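Local coordinates for DUF1214 domain-containing protein (Burkholderia cenocepacia, PDB 6ANS) that is of unknown function, belongs to the DUF1214 family and carries a bound sodium ion in the crystal, at residues Arg115-Gly118 with Arg119-Tyr122; Ala174-Ala178 with Gly179-Arg183; Glu239-Ser242 with Lys243-Asp247; Met74-Ala77 with Leu78-Val82. All coordinates share one frame; numbering follows the deposited sequence. Where two conformers were deposited one is given.

Contact 1 (Arg115-Gly118 with Arg119-Tyr122)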
loop_
_atom_site.group_PDB
_atom_site.type_symbol
_atom_site.label_atom_id
_atom_site.label_comp_id
_atom_site.label_asym_id
_atom_site.label_seq_id
_atom_site.Cartn_x
_atom_site.Cartn_y
_atom_site.Cartn_z
ATOM N N ARG A 115 6.918 -6.276 11.876
ATOM C CA ARG A 115 6.546 -6.667 13.225
ATOM C C ARG A 115 7.308 -7.918 13.602
ATOM O O ARG A 115 7.397 -8.862 12.818
ATOM C CB ARG A 115 5.044 -6.931 13.340
ATOM C CG ARG A 115 4.164 -5.714 13.153
ATOM C CD ARG A 115 4.400 -4.691 14.254
ATOM N NE ARG A 115 3.816 -5.053 15.539
ATOM C CZ ARG A 115 3.529 -4.158 16.479
ATOM N NH1 ARG A 115 3.774 -2.870 16.254
ATOM N NH2 ARG A 115 3.004 -4.534 17.639
ATOM N N VAL A 116 7.881 -7.919 14.798
ATOM C CA VAL A 116 8.583 -9.079 15.301
ATOM C C VAL A 116 8.110 -9.312 16.733
ATOM O O VAL A 116 7.453 -8.467 17.339
ATOM C CB VAL A 116 10.116 -8.896 15.217
ATOM C CG1 VAL A 116 10.576 -8.771 13.753
ATOM C CG2 VAL A 116 10.536 -7.658 15.983
ATOM N N ASP A 117 8.446 -10.483 17.260
ATOM C CA ASP A 117 8.208 -10.856 18.649
ATOM C C ASP A 117 9.569 -10.962 19.329
ATOM O O ASP A 117 10.374 -11.834 18.981
ATOM C CB ASP A 117 7.460 -12.189 18.716
ATOM C CG ASP A 117 7.070 -12.599 20.124
ATOM O OD1 ASP A 117 7.710 -12.163 21.104
ATOM O OD2 ASP A 117 6.124 -13.409 20.241
ATOM N N GLY A 118 9.810 -10.107 20.321
ATOM C CA GLY A 118 11.108 -10.103 20.985
ATOM C C GLY A 118 11.471 -11.400 21.689
ATOM O O GLY A 118 12.631 -11.573 22.086
ATOM N N ARG A 119 10.523 -12.309 21.856
ATOM C CA ARG A 119 10.824 -13.592 22.467
ATOM C C ARG A 119 11.288 -14.634 21.458
ATOM O O ARG A 119 11.655 -15.742 21.856
ATOM C CB ARG A 119 9.593 -14.105 23.216
ATOM C CG ARG A 119 9.107 -13.155 24.314
ATOM C CD ARG A 119 7.717 -13.538 24.780
ATOM N NE ARG A 119 6.749 -13.481 23.689
ATOM C CZ ARG A 119 5.467 -13.816 23.819
ATOM N NH1 ARG A 119 5.010 -14.240 24.993
ATOM N NH2 ARG A 119 4.645 -13.743 22.780
ATOM N N CYS A 120 11.285 -14.307 20.173
ATOM C CA CYS A 120 11.662 -15.220 19.107
ATOM C C CYS A 120 12.949 -14.720 18.459
ATOM O O CYS A 120 13.510 -13.701 18.861
ATOM C CB CYS A 120 10.508 -15.344 18.096
ATOM S SG CYS A 120 8.928 -15.825 18.906
ATOM N N GLU A 121 13.420 -15.437 17.440
ATOM C CA GLU A 121 14.633 -15.039 16.735
ATOM C C GLU A 121 14.371 -14.941 15.235
ATOM O O GLU A 121 13.589 -15.720 14.682
ATOM C CB GLU A 121 15.758 -16.024 17.023
ATOM C CG GLU A 121 16.097 -16.115 18.517
ATOM C CD GLU A 121 17.351 -16.939 18.766
ATOM O OE1 GLU A 121 17.419 -18.073 18.253
ATOM O OE2 GLU A 121 18.267 -16.446 19.454
ATOM N N TYR A 122 15.028 -13.982 14.583
ATOM C CA TYR A 122 14.790 -13.675 13.181
ATOM C C TYR A 122 16.110 -13.546 12.433
ATOM O O TYR A 122 17.129 -13.108 12.983
ATOM C CB TYR A 122 13.969 -12.369 13.023
ATOM C CG TYR A 122 12.622 -12.469 13.704
ATOM C CD1 TYR A 122 11.481 -12.838 13.001
ATOM C CD2 TYR A 122 12.505 -12.226 15.064
ATOM C CE1 TYR A 122 10.253 -12.940 13.641
ATOM C CE2 TYR A 122 11.291 -12.333 15.720
ATOM C CZ TYR A 122 10.171 -12.690 15.010
ATOM O OH TYR A 122 8.978 -12.794 15.673
HETATM O O HOH W 1 14.499 -13.341 21.340
#

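Contact 2 (Ala174-Ala178 with Gly179-Arg183)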
loop_
_atom_site.group_PDB
_atom_site.type_symbol
_atom_site.label_atom_id
_atom_site.label_comp_id
_atom_site.label_asym_id
_atom_site.label_seq_id
_atom_site.Cartn_x
_atom_site.Cartn_y
_atom_site.Cartn_z
ATOM N N ALA A 174 16.927 -11.679 21.396
ATOM C CA ALA A 174 17.227 -11.242 22.750
ATOM C C ALA A 174 18.431 -11.986 23.313
ATOM O O ALA A 174 19.034 -11.525 24.286
ATOM C CB ALA A 174 16.009 -11.431 23.655
ATOM N N THR A 175 18.789 -13.117 22.717
ATOM C CA THR A 175 19.950 -13.895 23.106
ATOM C C THR A 175 21.168 -13.444 22.303
ATOM O O THR A 175 21.082 -13.326 21.079
ATOM C CB THR A 175 19.706 -15.383 22.888
ATOM O OG1 THR A 175 18.547 -15.784 23.625
ATOM C CG2 THR A 175 20.892 -16.195 23.385
ATOM N N PRO A 176 22.297 -13.164 22.949
ATOM C CA PRO A 176 23.481 -12.720 22.200
ATOM C C PRO A 176 23.943 -13.781 21.209
ATOM O O PRO A 176 24.061 -14.963 21.541
ATOM C CB PRO A 176 24.524 -12.474 23.295
ATOM C CG PRO A 176 23.721 -12.294 24.561
ATOM C CD PRO A 176 22.526 -13.182 24.405
ATOM N N ARG A 177 24.218 -13.335 19.986
ATOM C CA ARG A 177 24.723 -14.175 18.903
ATOM C C ARG A 177 25.992 -13.549 18.332
ATOM O O ARG A 177 26.227 -12.342 18.451
ATOM C CB ARG A 177 23.688 -14.357 17.773
ATOM C CG ARG A 177 22.339 -14.993 18.181
ATOM C CD ARG A 177 22.483 -16.410 18.765
ATOM N NE ARG A 177 21.207 -16.930 19.276
ATOM C CZ ARG A 177 21.088 -17.937 20.146
ATOM N NH1 ARG A 177 22.170 -18.543 20.630
ATOM N NH2 ARG A 177 19.883 -18.328 20.551
ATOM N N ALA A 178 26.824 -14.381 17.713
ATOM C CA ALA A 178 27.967 -13.847 16.990
ATOM C C ALA A 178 27.517 -13.235 15.658
ATOM O O ALA A 178 26.355 -13.335 15.253
ATOM C CB ALA A 178 29.013 -14.936 16.758
ATOM N N GLY A 179 28.455 -12.583 14.978
ATOM C CA GLY A 179 28.159 -11.986 13.687
ATOM C C GLY A 179 27.353 -10.702 13.831
ATOM O O GLY A 179 27.518 -9.934 14.784
ATOM N N ASN A 180 26.466 -10.478 12.865
ATOM C CA ASN A 180 25.648 -9.270 12.828
ATOM C C ASN A 180 24.411 -9.508 13.697
ATOM O O ASN A 180 23.356 -9.915 13.221
ATOM C CB ASN A 180 25.282 -8.917 11.390
ATOM C CG ASN A 180 26.501 -8.643 10.520
ATOM O OD1 ASN A 180 27.420 -7.945 10.936
ATOM N ND2 ASN A 180 26.513 -9.196 9.307
ATOM N N TRP A 181 24.537 -9.249 14.991
ATOM C CA TRP A 181 23.443 -9.443 15.937
ATOM C C TRP A 181 22.843 -8.090 16.276
ATOM O O TRP A 181 23.572 -7.163 16.640
ATOM C CB TRP A 181 23.939 -10.141 17.208
ATOM C CG TRP A 181 22.987 -10.127 18.369
ATOM C CD1 TRP A 181 21.688 -10.544 18.386
ATOM C CD2 TRP A 181 23.264 -9.634 19.694
ATOM N NE1 TRP A 181 21.150 -10.368 19.648
ATOM C CE2 TRP A 181 22.090 -9.797 20.459
ATOM C CE3 TRP A 181 24.399 -9.084 20.306
ATOM C CZ2 TRP A 181 22.012 -9.422 21.803
ATOM C CZ3 TRP A 181 24.319 -8.711 21.636
ATOM C CH2 TRP A 181 23.134 -8.884 22.370
ATOM N N VAL A 182 21.522 -7.977 16.144
ATOM C CA VAL A 182 20.771 -6.804 16.585
ATOM C C VAL A 182 19.986 -7.219 17.818
ATOM O O VAL A 182 19.181 -8.159 17.768
ATOM C CB VAL A 182 19.820 -6.266 15.501
ATOM C CG1 VAL A 182 19.184 -4.957 15.978
ATOM C CG2 VAL A 182 20.524 -6.086 14.179
ATOM N N ARG A 183 20.193 -6.499 18.912
ATOM C CA ARG A 183 19.575 -6.847 20.183
ATOM C C ARG A 183 18.058 -6.630 20.172
ATOM O O ARG A 183 17.552 -5.675 19.582
ATOM C CB ARG A 183 20.231 -6.010 21.289
ATOM C CG ARG A 183 19.514 -5.986 22.591
ATOM C CD ARG A 183 20.261 -5.068 23.572
ATOM N NE ARG A 183 19.804 -5.282 24.930
ATOM C CZ ARG A 183 18.781 -4.641 25.480
ATOM N NH1 ARG A 183 18.111 -3.727 24.789
ATOM N NH2 ARG A 183 18.443 -4.902 26.727
HETATM O O HOH W 2 27.699 -10.138 17.651
#

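Contact 3 (Glu239-Ser242 with Lys243-Asp247)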
loop_
_atom_site.group_PDB
_atom_site.type_symbol
_atom_site.label_atom_id
_atom_site.label_comp_id
_atom_site.label_asym_id
_atom_site.label_seq_id
_atom_site.Cartn_x
_atom_site.Cartn_y
_atom_site.Cartn_z
ATOM N N GLU A 239 -5.320 7.830 15.919
ATOM C CA GLU A 239 -5.602 8.888 16.884
ATOM C C GLU A 239 -4.339 9.332 17.603
ATOM O O GLU A 239 -4.067 10.535 17.711
ATOM C CB GLU A 239 -6.643 8.418 17.898
ATOM C CG GLU A 239 -6.926 9.448 18.994
ATOM C CD GLU A 239 -8.264 9.227 19.663
ATOM O OE1 GLU A 239 -8.433 8.134 20.247
ATOM O OE2 GLU A 239 -9.124 10.148 19.640
ATOM N N GLN A 240 -3.539 8.374 18.089
ATOM C CA GLN A 240 -2.365 8.734 18.892
ATOM C C GLN A 240 -1.251 9.342 18.045
ATOM O O GLN A 240 -0.554 10.256 18.498
ATOM C CB GLN A 240 -1.829 7.523 19.660
ATOM C CG GLN A 240 -2.770 6.962 20.712
ATOM C CD GLN A 240 -3.185 8.005 21.732
ATOM O OE1 GLN A 240 -2.355 8.774 22.231
ATOM N NE2 GLN A 240 -4.477 8.037 22.050
ATOM N N THR A 241 -1.049 8.845 16.826
ATOM C CA THR A 241 0.032 9.384 15.998
ATOM C C THR A 241 -0.276 10.809 15.581
ATOM O O THR A 241 0.584 11.693 15.679
ATOM C CB THR A 241 0.253 8.508 14.766
ATOM O OG1 THR A 241 0.600 7.190 15.189
ATOM C CG2 THR A 241 1.373 9.072 13.847
ATOM N N SER A 242 -1.505 11.052 15.112
ATOM C CA SER A 242 -1.886 12.413 14.750
ATOM C C SER A 242 -1.815 13.329 15.964
ATOM O O SER A 242 -1.317 14.455 15.868
ATOM C CB SER A 242 -3.284 12.439 14.115
ATOM O OG SER A 242 -4.314 11.929 14.961
ATOM N N LYS A 243 -2.291 12.859 17.123
ATOM C CA LYS A 243 -2.191 13.680 18.330
ATOM C C LYS A 243 -0.732 13.970 18.679
ATOM O O LYS A 243 -0.377 15.118 18.974
ATOM C CB LYS A 243 -2.896 12.996 19.498
ATOM C CG LYS A 243 -2.749 13.684 20.861
ATOM C CD LYS A 243 -3.562 12.911 21.918
ATOM C CE LYS A 243 -3.254 13.323 23.362
ATOM N NZ LYS A 243 -3.054 14.787 23.548
ATOM N N LEU A 244 0.124 12.942 18.620
ATOM C CA LEU A 244 1.533 13.082 19.003
ATOM C C LEU A 244 2.219 14.177 18.192
ATOM O O LEU A 244 2.811 15.105 18.752
ATOM C CB LEU A 244 2.279 11.748 18.805
ATOM C CG LEU A 244 3.817 11.769 18.884
ATOM C CD1 LEU A 244 4.281 12.208 20.289
ATOM C CD2 LEU A 244 4.462 10.418 18.504
ATOM N N PHE A 245 2.144 14.091 16.865
ATOM C CA PHE A 245 2.890 15.053 16.067
ATOM C C PHE A 245 2.170 16.386 15.924
ATOM O O PHE A 245 2.830 17.398 15.653
ATOM C CB PHE A 245 3.242 14.418 14.727
ATOM C CG PHE A 245 4.244 13.309 14.876
ATOM C CD1 PHE A 245 5.529 13.591 15.337
ATOM C CD2 PHE A 245 3.879 11.991 14.663
ATOM C CE1 PHE A 245 6.466 12.566 15.521
ATOM C CE2 PHE A 245 4.783 10.970 14.853
ATOM C CZ PHE A 245 6.091 11.260 15.285
ATOM N N ALA A 246 0.860 16.429 16.163
ATOM C CA ALA A 246 0.199 17.724 16.293
ATOM C C ALA A 246 0.622 18.436 17.577
ATOM O O ALA A 246 0.761 19.666 17.590
ATOM C CB ALA A 246 -1.320 17.555 16.266
ATOM N N ASP A 247 0.828 17.686 18.669
ATOM C CA ASP A 247 1.414 18.286 19.871
ATOM C C ASP A 247 2.793 18.874 19.575
ATOM O O ASP A 247 3.112 19.982 20.023
ATOM C CB ASP A 247 1.511 17.260 20.999
ATOM C CG ASP A 247 0.151 16.861 21.553
ATOM O OD1 ASP A 247 -0.864 17.548 21.266
ATOM O OD2 ASP A 247 0.101 15.836 22.263
#

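Contact 4 (Met74-Ala77 with Leu78-Val82)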
loop_
_atom_site.group_PDB
_atom_site.type_symbol
_atom_site.label_atom_id
_atom_site.label_comp_id
_atom_site.label_asym_id
_atom_site.label_seq_id
_atom_site.Cartn_x
_atom_site.Cartn_y
_atom_site.Cartn_z
HETATM N N MSE A 74 -4.308 5.558 8.606
HETATM C CA MSE A 74 -5.162 4.369 8.540
HETATM C C MSE A 74 -4.529 3.237 7.769
HETATM O O MSE A 74 -4.502 2.085 8.163
HETATM C CB MSE A 74 -6.471 4.724 7.837
HETATM C CG MSE A 74 -7.697 4.739 8.662
HETATM SE SE MSE A 74 -9.215 5.187 7.488
HETATM C CE MSE A 74 -9.612 3.339 7.025
ATOM N N ARG A 75 -4.080 3.602 6.577
ATOM C CA ARG A 75 -3.493 2.615 5.683
ATOM C C ARG A 75 -2.231 2.023 6.300
ATOM O O ARG A 75 -2.042 0.800 6.302
ATOM C CB ARG A 75 -3.209 3.266 4.329
ATOM C CG ARG A 75 -4.489 3.599 3.507
ATOM C CD ARG A 75 -4.234 4.728 2.487
ATOM N NE ARG A 75 -3.127 4.400 1.592
ATOM C CZ ARG A 75 -2.241 5.282 1.132
ATOM N NH1 ARG A 75 -2.323 6.573 1.460
ATOM N NH2 ARG A 75 -1.266 4.870 0.341
ATOM N N ILE A 76 -1.366 2.884 6.856
ATOM C CA ILE A 76 -0.162 2.410 7.531
ATOM C C ILE A 76 -0.540 1.552 8.731
ATOM O O ILE A 76 -0.002 0.454 8.936
ATOM C CB ILE A 76 0.717 3.600 7.963
ATOM C CG1 ILE A 76 1.251 4.360 6.747
ATOM C CG2 ILE A 76 1.875 3.121 8.803
ATOM C CD1 ILE A 76 1.852 5.707 7.137
ATOM N N ALA A 77 -1.491 2.040 9.525
ATOM C CA ALA A 77 -1.902 1.342 10.733
ATOM C C ALA A 77 -2.395 -0.067 10.422
ATOM O O ALA A 77 -2.145 -0.996 11.194
ATOM C CB ALA A 77 -2.984 2.156 11.443
ATOM N N LEU A 78 -3.111 -0.245 9.300
ATOM C CA LEU A 78 -3.677 -1.560 8.996
ATOM C C LEU A 78 -2.604 -2.549 8.543
ATOM O O LEU A 78 -2.695 -3.748 8.824
ATOM C CB LEU A 78 -4.785 -1.428 7.937
ATOM C CG LEU A 78 -6.111 -0.820 8.414
ATOM C CD1 LEU A 78 -7.012 -0.412 7.223
ATOM C CD2 LEU A 78 -6.858 -1.773 9.357
ATOM N N GLU A 79 -1.605 -2.080 7.800
ATOM C CA GLU A 79 -0.494 -2.959 7.459
ATOM C C GLU A 79 0.292 -3.322 8.705
ATOM O O GLU A 79 0.660 -4.492 8.910
ATOM C CB GLU A 79 0.406 -2.280 6.422
ATOM C CG GLU A 79 -0.267 -2.130 5.028
ATOM C CD GLU A 79 0.616 -1.421 3.991
ATOM O OE1 GLU A 79 1.836 -1.294 4.208
ATOM O OE2 GLU A 79 0.084 -0.975 2.954
HETATM N N MSE A 80 0.540 -2.329 9.550
HETATM C CA MSE A 80 1.266 -2.511 10.783
HETATM C C MSE A 80 0.601 -3.505 11.721
HETATM O O MSE A 80 1.253 -4.402 12.226
HETATM C CB MSE A 80 1.422 -1.173 11.495
HETATM C CG MSE A 80 2.217 -1.278 12.786
HETATM SE SE MSE A 80 2.435 0.496 13.589
HETATM C CE MSE A 80 3.593 1.371 12.234
ATOM N N HIS A 81 -0.709 -3.356 11.933
ATOM C CA HIS A 81 -1.368 -4.057 13.024
ATOM C C HIS A 81 -2.329 -5.146 12.592
ATOM O O HIS A 81 -2.741 -5.932 13.441
ATOM C CB HIS A 81 -2.126 -3.063 13.909
ATOM C CG HIS A 81 -1.222 -2.186 14.711
ATOM N ND1 HIS A 81 -0.385 -2.688 15.682
ATOM C CD2 HIS A 81 -1.011 -0.849 14.681
ATOM C CE1 HIS A 81 0.284 -1.692 16.240
ATOM N NE2 HIS A 81 -0.079 -0.566 15.652
ATOM N N VAL A 82 -2.687 -5.233 11.310
ATOM C CA VAL A 82 -3.592 -6.266 10.822
ATOM C C VAL A 82 -2.910 -7.179 9.804
ATOM O O VAL A 82 -2.896 -8.396 9.971
ATOM C CB VAL A 82 -4.885 -5.654 10.245
ATOM C CG1 VAL A 82 -5.691 -6.708 9.498
ATOM C CG2 VAL A 82 -5.710 -5.060 11.382
HETATM O O HOH W 3 -2.414 0.079 2.903
#

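Contact 1 (Arg115-Gly118 with Arg119-Tyr122)
Val116 CG1 sits 3.9 Å above the Tyr122 ring, almost exactly over its centre, which makes a clean CH-pi contact, while Asp117 O meets the same ring at its edge. The other flat group is the Arg119 guanidinium, met edge-on by the Asp117 carboxylate; the two planes are nearly coplanar, 28° apart. The salt bridge is side-on: Arg119 NE gives its hydrogen to the syn lone pair of Asp117 OD1 (3.1 Å), and Arg119 NH2 reaches Asp117 OD2 at 3.0 Å. Asp117 OD1 also takes the backbone N-H of Arg119, at 2.9 Å and from above the carboxylate plane. CG anti to the backbone N (chi1 -175°) sets the Asp117 carboxylate beside its own carbonyl carbon, where OD1 meets that N-H; the type I turn from Asp117 to Cys120 is closed by Cys120 N to Asp117 O, 2.9 Å. A water donates to both Gly118 O and Cys120 O. Tyr122 OH accepts from Asp117 N at 2.9 Å and is also bonded to Gly87 O. The turn links strand 109-115 of one sheet to strand 122-125 of another, with Val116 packed on Ile210 and Cys120 on Arg212, both of strand 207-212, and Arg115 lying against helix 60-83.

Contact 2 (Ala174-Ala178 with Gly179-Arg183)
A water joins Arg177 to Gly179 across the bend, donating to Arg177 O at 2.8 Å and to Gly179 O at 2.9 Å, so that two carbonyls of the loop share one solvent molecule. Beside it the loop folds back over Trp181. The indole has backbone on both faces: Pro176 CA stands 3.7 Å from the centroid of its six-membered ring, 13° off the normal, as a CH-pi contact, with Arg177 N over the same face, also toward the rim, and Arg183 CA covers the opposite face. Pro176 and Trp181 run side by side in the same direction, and Pro176 CB comes to 4.0 Å from Trp181 CH2. It is the first torsion of Trp181, CG anti to the backbone N at chi1 167°, that brings one face of the ring against Pro176 and Arg177. Trp181 CB meanwhile lies 3.4 Å from Arg177 O, and Trp181 NE1 is bonded outside the loop, to Ser173 O. Thr175 CG2 lies over the centre of the Arg177 guanidinium, whose NH2 forms a salt bridge with Glu121. Gly179 takes a positive phi, and Asn180 is the centre of an inverse gamma turn, its Trp181 N to Gly179 O bond weak. The whole is a short crossover between the parallel neighbours 167-173 and 181-183 of a mixed sheet, the loop reversing twice so that strand 181-183 becomes an outer strand of the sheet within this chain.

Contact 3 (Glu239-Ser242 with Lys243-Asp247)
Residues 239-247 are regular alpha-helix, with four successive i to i+4 bonds crossing the contact from Lys243 N to Glu239 O through to Ala246 N to Ser242 O; the straightest is Phe245 N to Thr241 O (3.1 Å, 171°). One turn apart on the same face, Thr241 and Phe245 point the same way. Thr241 CG2 meets the Phe245 ring in its plane, at an edge, 3.9 Å from Phe245 CD2. That methyl is placed there by lying anti to the backbone N, which leaves Thr241 OG1 to bond back to Phe237 O. Leu244 CD2 covers part of one face of the Phe245 ring, 3.6 Å above its plane and shifted toward the rim. On another side of the helix Lys243 runs out extended and bends only at its last torsion (chi4 39°), bringing its NZ to 3.6 Å from Asp247 OD2 in a fairly long salt bridge; Asp247 OD1 has a second positive partner in Arg53. The aliphatic part of Lys243 passes Gln240, CD lying 4.3 Å from Gln240 OE1. Ser242 OG turns back toward the previous turn, where its one proton has Val238 O and Glu239 O as acceptors within reach. This part of helix 224-251 beds on several others: Thr241 and Ser242 pack on Leu73 of helix 60-83, Thr241 and Leu244 on Tyr143 of helix 143-146, and Ser242 and Lys243 on Gln50 of helix 48-52.

Contact 4 (Met74-Ala77 with Leu78-Val82)
Glu79 leans back over the preceding turn: its CB lies 3.7 Å from Ile76 O, its CG 3.7 Å from Arg75 O, and its CD 4.2 Å from that same Arg75 O. CG sits anti to the carbonyl carbon (chi1 -69°) and the chain beyond it is extended, so the carboxylate runs out along the helix side, where it meets a water that donates to Glu79 OE2 at 2.7 Å and makes a weak, long bond to Arg75 O. The Arg75 guanidinium does not close on this carboxylate; its NH1 bonds to Thr99 O. Leu78 also folds onto the previous turn, its CG 3.3 Å from Met74 O. These residues lie near the end of helix 60-83, where the i to i+4 bonds, such as Met80 N to Ile76 O at 2.9 Å, continue while the helix also takes a wider pi-type turn at 79-82. On the face toward helix 224-251, Met80, a selenomethionine, leaves with CG anti to its own backbone N and then bends at its third torsion, about the bond from CG to the selenium, which brings its CE to 4.2 Å from Ile76 CG2. Met80 CG also sits over the centre of the His81 ring, 3.7 Å above it. Ala77 and Met80 press on Phe237. Leu78 touches both Phe40 of helix 35-46 and Ser71 of the second subunit, and Arg75 packs on Leu78 of that subunit.

Contacts 1 and 2 belong to the same sheet region: Glu121 OE2 of contact 1 and Arg177 NH2 of contact 2 form a salt bridge of 2.7 Å. Contact 1 also meets contact 4, where Arg115 CG lies 3.3 Å from Met80 O, so the turn at 115-122 bridges the end of helix 60-83 and the loop and strand at 174-183. Contacts 3 and 4 sit on two packed helices, centres about 16 Å and nearest atoms about 7 Å apart, while contacts 2 and 3 are about 34 Å apart between centres. The sodium ion, at Gly103 and Ala104, is about 11 Å from the side chain of Ile76 in contact 4.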